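Local coordinates for protein putative oxidoreductase molybdopterin-binding subunit (Sulfolobus tokodaii, PDB 4ZOH) that probably serves as the molybdenum-bearing catalytic subunit of an aldehyde oxidase-like hydroxylase, holding the metal on a pterin cytosine dinucleotide cofactor, at residues 379-392 with 562-574. Sequence-based numbering, arbitrary orientation.
Sequences TYDSGNVKKLLEIG and QPPTTPYGVHLAL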
# COMPACT_ATOMS: atom_id res chain seq x y z
N THR A 379 -7.20 24.96 39.80
CA THR A 379 -8.62 24.95 40.11
C THR A 379 -9.29 23.59 39.85
O THR A 379 -9.39 23.12 38.70
CB THR A 379 -9.35 26.06 39.36
OG1 THR A 379 -8.82 27.32 39.82
CG2 THR A 379 -10.89 26.04 39.64
N TYR A 380 -9.70 22.95 40.93
CA TYR A 380 -10.47 21.75 40.88
C TYR A 380 -11.88 22.22 40.64
O TYR A 380 -12.47 22.92 41.48
CB TYR A 380 -10.37 21.05 42.20
CG TYR A 380 -8.99 20.68 42.67
CD1 TYR A 380 -7.89 20.46 41.77
CD2 TYR A 380 -8.76 20.51 44.03
CE1 TYR A 380 -6.62 20.14 42.26
CE2 TYR A 380 -7.50 20.16 44.52
CZ TYR A 380 -6.44 19.96 43.63
OH TYR A 380 -5.22 19.60 44.19
N ASP A 381 -12.46 21.84 39.48
CA ASP A 381 -13.63 22.60 39.01
C ASP A 381 -15.00 22.21 39.50
O ASP A 381 -15.88 23.11 39.66
CB ASP A 381 -13.67 22.65 37.48
CG ASP A 381 -13.60 21.22 36.81
OD1 ASP A 381 -13.28 20.18 37.47
OD2 ASP A 381 -13.85 21.20 35.57
N SER A 382 -15.24 20.91 39.67
CA SER A 382 -16.61 20.46 39.96
C SER A 382 -16.54 19.08 40.57
O SER A 382 -15.55 18.34 40.38
CB SER A 382 -17.55 20.49 38.75
OG SER A 382 -17.19 19.39 37.95
N GLY A 383 -17.57 18.79 41.38
CA GLY A 383 -17.69 17.54 42.12
C GLY A 383 -17.73 17.79 43.61
O GLY A 383 -17.92 18.92 44.07
N ASN A 384 -17.48 16.73 44.37
CA ASN A 384 -17.61 16.77 45.80
C ASN A 384 -16.80 15.69 46.36
O ASN A 384 -17.28 14.55 46.42
CB ASN A 384 -19.09 16.56 46.23
CG ASN A 384 -19.31 16.72 47.74
OD1 ASN A 384 -18.49 16.32 48.62
ND2 ASN A 384 -20.46 17.26 48.06
N VAL A 385 -15.60 16.05 46.81
CA VAL A 385 -14.61 15.08 47.23
C VAL A 385 -15.08 14.31 48.47
O VAL A 385 -15.03 13.08 48.47
CB VAL A 385 -13.23 15.74 47.46
CG1 VAL A 385 -12.17 14.71 47.84
CG2 VAL A 385 -12.78 16.50 46.22
N LYS A 386 -15.52 15.05 49.51
CA LYS A 386 -15.91 14.47 50.80
C LYS A 386 -16.95 13.41 50.60
O LYS A 386 -16.82 12.30 51.11
CB LYS A 386 -16.50 15.56 51.71
CG LYS A 386 -15.48 16.27 52.56
CD LYS A 386 -15.40 15.66 53.93
CE LYS A 386 -15.17 16.81 54.89
NZ LYS A 386 -15.31 16.23 56.25
N LYS A 387 -17.96 13.76 49.81
CA LYS A 387 -19.10 12.91 49.54
C LYS A 387 -18.72 11.64 48.81
O LYS A 387 -19.26 10.56 49.10
CB LYS A 387 -20.10 13.70 48.71
CG LYS A 387 -21.34 12.98 48.22
CD LYS A 387 -22.34 14.07 47.84
CE LYS A 387 -23.75 13.50 47.73
NZ LYS A 387 -24.19 13.39 46.31
N LEU A 388 -17.78 11.77 47.87
CA LEU A 388 -17.23 10.60 47.19
C LEU A 388 -16.47 9.74 48.16
O LEU A 388 -16.56 8.54 48.10
CB LEU A 388 -16.36 10.98 45.98
CG LEU A 388 -16.14 9.80 45.06
CD1 LEU A 388 -16.27 10.16 43.60
CD2 LEU A 388 -14.76 9.26 45.33
N LEU A 389 -15.69 10.36 49.06
CA LEU A 389 -15.02 9.59 50.10
C LEU A 389 -16.01 8.87 51.07
O LEU A 389 -15.71 7.74 51.52
CB LEU A 389 -14.10 10.50 50.90
CG LEU A 389 -12.77 10.95 50.31
CD1 LEU A 389 -12.21 12.08 51.19
CD2 LEU A 389 -11.80 9.79 50.31
N GLU A 390 -17.18 9.49 51.35
CA GLU A 390 -18.19 8.84 52.24
C GLU A 390 -18.69 7.59 51.53
O GLU A 390 -18.68 6.52 52.10
CB GLU A 390 -19.37 9.75 52.63
CG GLU A 390 -19.02 11.11 53.29
CD GLU A 390 -18.73 11.06 54.80
OE1 GLU A 390 -18.12 10.09 55.33
OE2 GLU A 390 -19.09 12.04 55.48
N ILE A 391 -19.02 7.73 50.24
CA ILE A 391 -19.40 6.57 49.42
C ILE A 391 -18.33 5.48 49.50
O ILE A 391 -18.62 4.28 49.60
CB ILE A 391 -19.68 6.97 47.94
CG1 ILE A 391 -21.01 7.73 47.83
CG2 ILE A 391 -19.70 5.74 47.04
CD1 ILE A 391 -21.18 8.61 46.59
N GLY A 392 -17.06 5.88 49.44
CA GLY A 392 -16.00 4.88 49.42
C GLY A 392 -15.66 4.23 50.71
O GLY A 392 -14.98 3.16 50.73
N GLN A 562 -11.69 26.73 28.69
CA GLN A 562 -11.70 26.44 30.12
C GLN A 562 -10.37 25.85 30.51
O GLN A 562 -9.65 25.30 29.69
CB GLN A 562 -12.85 25.50 30.50
CG GLN A 562 -14.24 25.90 29.99
CD GLN A 562 -14.46 25.49 28.53
OE1 GLN A 562 -13.51 25.19 27.73
NE2 GLN A 562 -15.72 25.47 28.15
N PRO A 563 -10.03 25.97 31.80
CA PRO A 563 -8.84 25.26 32.16
C PRO A 563 -9.06 23.70 32.25
O PRO A 563 -10.21 23.19 32.07
CB PRO A 563 -8.47 25.90 33.49
CG PRO A 563 -9.78 26.26 34.11
CD PRO A 563 -10.62 26.69 32.95
N PRO A 564 -7.98 22.92 32.45
CA PRO A 564 -8.19 21.47 32.49
C PRO A 564 -9.33 21.08 33.52
O PRO A 564 -9.37 21.64 34.61
CB PRO A 564 -6.83 20.93 32.97
CG PRO A 564 -5.82 22.03 32.71
CD PRO A 564 -6.55 23.30 32.35
N THR A 565 -10.24 20.20 33.13
CA THR A 565 -11.27 19.67 34.02
C THR A 565 -10.70 18.55 34.88
O THR A 565 -9.82 17.78 34.43
CB THR A 565 -12.48 19.20 33.22
OG1 THR A 565 -13.60 19.00 34.09
CG2 THR A 565 -12.18 17.89 32.41
N THR A 566 -11.15 18.48 36.14
CA THR A 566 -10.45 17.66 37.16
C THR A 566 -11.31 16.49 37.72
O THR A 566 -12.25 16.75 38.49
CB THR A 566 -9.98 18.56 38.34
OG1 THR A 566 -11.13 19.20 38.93
CG2 THR A 566 -8.93 19.65 37.84
N PRO A 567 -11.06 15.21 37.29
CA PRO A 567 -11.76 14.09 37.97
C PRO A 567 -11.03 13.80 39.26
O PRO A 567 -9.91 14.29 39.45
CB PRO A 567 -11.55 12.91 37.02
CG PRO A 567 -10.20 13.19 36.40
CD PRO A 567 -10.25 14.70 36.16
N TYR A 568 -11.62 12.97 40.11
CA TYR A 568 -11.06 12.61 41.41
C TYR A 568 -11.67 11.26 41.80
O TYR A 568 -12.70 10.85 41.26
CB TYR A 568 -11.44 13.71 42.47
CG TYR A 568 -12.95 13.94 42.58
CD1 TYR A 568 -13.71 13.30 43.58
CD2 TYR A 568 -13.62 14.74 41.64
CE1 TYR A 568 -15.09 13.53 43.66
CE2 TYR A 568 -14.99 14.95 41.70
CZ TYR A 568 -15.73 14.32 42.71
OH TYR A 568 -17.09 14.49 42.75
N GLY A 569 -11.04 10.56 42.73
CA GLY A 569 -11.68 9.40 43.28
C GLY A 569 -10.92 8.79 44.41
O GLY A 569 -9.93 9.36 44.86
N VAL A 570 -11.40 7.64 44.89
CA VAL A 570 -10.72 6.92 45.97
C VAL A 570 -10.61 5.44 45.53
O VAL A 570 -11.57 4.89 44.98
CB VAL A 570 -11.45 7.13 47.35
CG1 VAL A 570 -12.96 6.85 47.24
CG2 VAL A 570 -10.87 6.21 48.42
N HIS A 571 -9.44 4.81 45.77
CA HIS A 571 -9.17 3.49 45.31
C HIS A 571 -8.70 2.79 46.55
O HIS A 571 -8.21 3.45 47.46
CB HIS A 571 -8.07 3.43 44.20
CG HIS A 571 -8.55 3.94 42.85
ND1 HIS A 571 -8.05 3.46 41.65
CD2 HIS A 571 -9.47 4.89 42.53
CE1 HIS A 571 -8.73 4.03 40.65
NE2 HIS A 571 -9.55 4.94 41.15
N LEU A 572 -8.85 1.46 46.57
CA LEU A 572 -8.62 0.66 47.73
C LEU A 572 -8.13 -0.70 47.29
O LEU A 572 -8.58 -1.21 46.29
CB LEU A 572 -9.97 0.47 48.44
CG LEU A 572 -10.69 1.70 48.90
CD1 LEU A 572 -11.85 1.92 48.00
CD2 LEU A 572 -11.25 1.44 50.30
N ALA A 573 -7.18 -1.25 48.01
CA ALA A 573 -6.69 -2.57 47.70
C ALA A 573 -6.53 -3.39 48.96
O ALA A 573 -6.31 -2.82 50.02
CB ALA A 573 -5.36 -2.48 46.99
N LEU A 574 -6.59 -4.71 48.82
CA LEU A 574 -6.39 -5.65 49.91
C LEU A 574 -5.33 -6.54 49.41
O LEU A 574 -5.48 -7.13 48.32
CB LEU A 574 -7.69 -6.51 50.19
CG LEU A 574 -7.62 -7.58 51.34
CD1 LEU A 574 -7.73 -6.90 52.69
CD2 LEU A 574 -8.77 -8.61 51.25
O HOH W 1 -7.57 22.65 36.14
O HOH W 2 -10.76 23.35 36.65
O HOH W 3 -12.69 23.02 33.79
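Helix 385-392 runs nearly parallel to strand 568-574 (axes 8.1 Å apart at 23°), while residues 379-384 run alongside 563-567 in the same direction. In this run two threonines hold the Asp381 carboxylate. Thr566 reaches OD1 with both its hydroxyl OG1 (2.8 Å) and its backbone N (3.0 Å), from one face of the carboxylate and well out of its plane; Thr565 OG1 meets the syn lone pair of OD2 at 2.7 Å. Lys668 adds a salt bridge to OD1, which probably favours the charged carboxylate. Tyr568, its CG flanked by N and C of its own backbone (chi1 56°), reaches Gly383, which has no CB to collide with the ring, and its OH accepts the N-H of Asn384 (2.8 Å, 161°). Asn384 is the helix N-cap, its OD1 taking Lys387 N. Val385 CG2 lies over the rim of one Tyr568 face. Leu388 packs CD1 on Tyr568 CE1 (3.6 Å) and CD2 on Val570 CG1 (3.6 Å). Leu389 CD2 touches Val570 CB, and Gly392, without a side chain, brings its CA against Val570 CG1. The helix thus lies on the mixed sheet where 568-577 sits between 405-412 and 583-593, Leu388 also touching Val591 and Leu389 Ser410, in the molybdopterin-binding domain; the Thr565 side chain lies about 8 Å from the bound pterin cytosine dinucleotide.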